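Local coordinates for protein beta-n-acetylhexosaminidase (Streptococcus pneumoniae, PDB 4AZG) that probably hydrolyses terminal beta-linked N-acetylhexosamine residues from glycans, as a family 20 glycoside hydrolase, at residues Y282-K287 with L327-D332. Residues are numbered along the deposited sequence; the frame is centred on the assembly and turned at random.
Sequences YILGQK and LSIWAD. With OAN (O-(2-acetamido-2-deoxy D-glucopyranosylidene) amino-N-phenylcarbamate), chain C; EDO (1,2-ethanediol), chain K.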
loop_
_atom_site.group_PDB
_atom_site.type_symbol
_atom_site.label_atom_id
_atom_site.label_comp_id
_atom_site.label_asym_id
_atom_site.label_seq_id
_atom_site.Cartn_x
_atom_site.Cartn_y
_atom_site.Cartn_z
ATOM N N TYR A 282 5.819 3.997 -11.105
ATOM C CA TYR A 282 5.865 5.330 -11.681
ATOM C C TYR A 282 6.103 6.353 -10.573
ATOM O O TYR A 282 5.395 6.376 -9.577
ATOM C CB TYR A 282 4.612 5.666 -12.524
ATOM C CG TYR A 282 4.596 7.130 -12.937
ATOM C CD1 TYR A 282 5.666 7.686 -13.662
ATOM C CD2 TYR A 282 3.569 7.977 -12.543
ATOM C CE1 TYR A 282 5.691 9.036 -13.995
ATOM C CE2 TYR A 282 3.583 9.324 -12.879
ATOM C CZ TYR A 282 4.645 9.851 -13.601
ATOM O OH TYR A 282 4.659 11.189 -13.937
ATOM N N ILE A 283 7.136 7.176 -10.746
ATOM C CA ILE A 283 7.508 8.186 -9.756
ATOM C C ILE A 283 7.046 9.498 -10.359
ATOM O O ILE A 283 7.437 9.824 -11.485
ATOM C CB ILE A 283 9.033 8.231 -9.529
ATOM C CG1 ILE A 283 9.512 6.963 -8.846
ATOM C CG2 ILE A 283 9.480 9.468 -8.741
ATOM C CD1 ILE A 283 10.493 6.177 -9.690
ATOM N N LEU A 284 6.205 10.251 -9.647
ATOM C CA LEU A 284 5.639 11.451 -10.260
ATOM C C LEU A 284 6.773 12.320 -10.790
ATOM O O LEU A 284 7.761 12.575 -10.069
ATOM C CB LEU A 284 4.777 12.250 -9.280
ATOM C CG LEU A 284 3.706 11.546 -8.429
ATOM C CD1 LEU A 284 3.121 12.550 -7.447
ATOM C CD2 LEU A 284 2.623 10.934 -9.306
ATOM N N GLY A 285 6.634 12.752 -12.046
ATOM C CA GLY A 285 7.554 13.692 -12.665
ATOM C C GLY A 285 8.812 13.093 -13.273
ATOM O O GLY A 285 9.606 13.820 -13.881
ATOM N N GLN A 286 9.004 11.785 -13.131
ATOM C CA GLN A 286 10.183 11.112 -13.689
ATOM C C GLN A 286 10.154 11.126 -15.229
ATOM O O GLN A 286 9.224 10.601 -15.842
ATOM C CB GLN A 286 10.265 9.670 -13.162
ATOM C CG GLN A 286 11.504 8.913 -13.579
ATOM C CD GLN A 286 12.642 9.063 -12.588
ATOM O OE1 GLN A 286 12.568 9.866 -11.664
ATOM N NE2 GLN A 286 13.705 8.272 -12.767
ATOM N N LYS A 287 11.158 11.738 -15.850
ATOM C CA LYS A 287 11.204 11.839 -17.317
ATOM C C LYS A 287 11.895 10.609 -17.934
ATOM O O LYS A 287 12.656 9.912 -17.239
ATOM C CB LYS A 287 11.953 13.109 -17.754
ATOM C CG LYS A 287 11.583 14.384 -17.024
ATOM C CD LYS A 287 10.703 15.300 -17.860
ATOM C CE LYS A 287 10.572 16.692 -17.226
ATOM N NZ LYS A 287 11.872 17.242 -16.712
ATOM N N LEU A 327 0.246 -2.291 -8.668
ATOM C CA LEU A 327 0.964 -1.245 -9.427
ATOM C C LEU A 327 1.174 -0.018 -8.519
ATOM O O LEU A 327 0.247 0.413 -7.822
ATOM C CB LEU A 327 0.175 -0.862 -10.678
ATOM C CG LEU A 327 0.776 0.170 -11.626
ATOM C CD1 LEU A 327 0.292 -0.113 -13.045
ATOM C CD2 LEU A 327 0.423 1.583 -11.192
ATOM N N SER A 328 2.380 0.549 -8.530
ATOM C CA SER A 328 2.710 1.504 -7.505
ATOM C C SER A 328 3.035 2.879 -8.060
ATOM O O SER A 328 3.823 3.024 -9.014
ATOM C CB SER A 328 3.851 0.972 -6.617
ATOM O OG SER A 328 3.626 -0.374 -6.223
ATOM N N ILE A 329 2.425 3.888 -7.440
ATOM C CA ILE A 329 2.664 5.290 -7.772
ATOM C C ILE A 329 3.405 5.913 -6.593
ATOM O O ILE A 329 2.867 5.948 -5.480
ATOM C CB ILE A 329 1.342 6.064 -7.956
ATOM C CG1 ILE A 329 0.407 5.346 -8.935
ATOM C CG2 ILE A 329 1.618 7.510 -8.355
ATOM C CD1 ILE A 329 0.926 5.221 -10.372
ATOM N N TRP A 330 4.613 6.420 -6.843
ATOM C CA TRP A 330 5.483 6.963 -5.797
ATOM C C TRP A 330 5.720 8.447 -5.964
ATOM O O TRP A 330 5.571 9.007 -7.061
ATOM C CB TRP A 330 6.818 6.248 -5.814
ATOM C CG TRP A 330 6.712 4.760 -5.597
ATOM C CD1 TRP A 330 6.760 3.755 -6.557
ATOM C CD2 TRP A 330 6.550 4.057 -4.314
ATOM N NE1 TRP A 330 6.625 2.510 -5.981
ATOM C CE2 TRP A 330 6.498 2.626 -4.633
ATOM C CE3 TRP A 330 6.416 4.458 -2.992
ATOM C CZ2 TRP A 330 6.361 1.658 -3.644
ATOM C CZ3 TRP A 330 6.271 3.478 -2.013
ATOM C CH2 TRP A 330 6.251 2.110 -2.330
ATOM N N ALA A 331 6.099 9.108 -4.871
ATOM C CA ALA A 331 6.303 10.558 -4.908
ATOM C C ALA A 331 7.658 10.956 -4.329
ATOM O O ALA A 331 7.753 11.909 -3.560
ATOM C CB ALA A 331 5.157 11.280 -4.214
ATOM N N ASP A 332 8.697 10.208 -4.713
ATOM C CA ASP A 332 10.106 10.476 -4.341
ATOM C C ASP A 332 10.462 11.957 -4.249
ATOM O O ASP A 332 11.111 12.388 -3.293
ATOM C CB ASP A 332 11.055 9.752 -5.309
ATOM C CG ASP A 332 10.888 8.244 -5.252
ATOM O OD1 ASP A 332 9.758 7.774 -4.971
ATOM O OD2 ASP A 332 11.892 7.519 -5.464
HETATM C CAH OAN C . 9.437 -0.617 -1.671
HETATM C CAG OAN C . 9.903 0.567 -2.527
HETATM O OAN OAN C . 9.486 0.720 -3.684
HETATM N NAI OAN C . 10.719 1.405 -1.881
HETATM C CAB OAN C . 11.280 2.637 -2.456
HETATM C CAC OAN C . 10.180 3.721 -2.494
HETATM O OAJ OAN C . 10.114 4.473 -1.267
HETATM C CAD OAN C . 10.346 4.626 -3.714
HETATM O OAK OAN C . 9.304 5.582 -3.701
HETATM C CAE OAN C . 10.245 3.785 -4.988
HETATM C CAF OAN C . 10.450 4.517 -6.279
HETATM O OAM OAN C . 11.792 4.990 -6.360
HETATM O OAL OAN C . 11.273 2.827 -5.056
HETATM C CAA OAN C . 11.850 2.386 -3.873
HETATM N NAY OAN C . 12.979 1.684 -4.012
HETATM O OAQ OAN C . 13.411 1.565 -5.317
HETATM C CAP OAN C . 14.731 1.239 -5.420
HETATM O OAR OAN C . 15.168 0.746 -6.462
HETATM N NAO OAN C . 15.482 1.469 -4.339
HETATM C CAS OAN C . 16.782 1.158 -4.185
HETATM C CAT OAN C . 17.111 0.163 -3.241
HETATM C CAU OAN C . 18.431 -0.209 -3.020
HETATM C CAV OAN C . 19.435 0.430 -3.742
HETATM C CAW OAN C . 19.127 1.430 -4.687
HETATM C CAX OAN C . 17.796 1.803 -4.919
HETATM C C1 EDO K . 6.137 12.307 -18.257
HETATM O O1 EDO K . 7.491 12.796 -18.338
HETATM C C2 EDO K . 6.040 11.309 -17.102
HETATM O O2 EDO K . 7.061 10.310 -17.246
#
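Strands 282-283 and 322-330 run parallel, Tyr282 beside Ile329 and Ile283 beside Trp330, and three backbone bonds join them: Tyr282 N to Ser328 O, Trp330 N to Tyr282 O (2.8 Å) and Leu284 N to Trp330 O. The side chains sort onto two faces. On one, Tyr282 packs against Leu346 of helix 340-352 and Ile329 against Ile14 and Ile16 of the neighbouring strand 11-17, with CD1 of Ile329 at the edge of the tyrosine ring. Leu284, just past the strand, joins this apolar layer by crossing Ile329 at about a right angle, its CD2 3.7 Å from Ile329 CG2, while its other methyl, CD1, rests on Ala331 CB. With chi1 at 172°, CG anti to the backbone N, the Tyr282 ring reaches under the type II turn that starts at Ile283; its OH accepts a bond from Gly285 N (3.1 Å) and is also hydrogen-bonded to Glu342 OE1, so the phenol ties the turn to helix 340-352.

The two strands and helix 295-304 form a beta-alpha-beta unit of the TIM-barrel catalytic domain, and the C-terminal ends of the strands open on the sugar site, as is usual in this fold. Here the other face carries Ile283 and Trp330, packed CG1 to CB at 4.1 Å. The indole lies beneath the pyranose of the bound 2-acetamido-2-deoxyglucopyranosylidene amino-phenylcarbamate, whose CAE sits 3.6 Å above the ring plane, offset toward the rim; Tyr281 meets the same indole edge-to-face. Ile283 CG1 approaches the exocyclic CAF of the ligand at 3.7 Å. Beyond the strand end, Asp332 lays its CB against Ile283 CG2 and spreads its carboxylate across two sugar hydroxyls: OD1 accepts from OAK at 2.6 Å and OD2 from OAM at 2.7 Å.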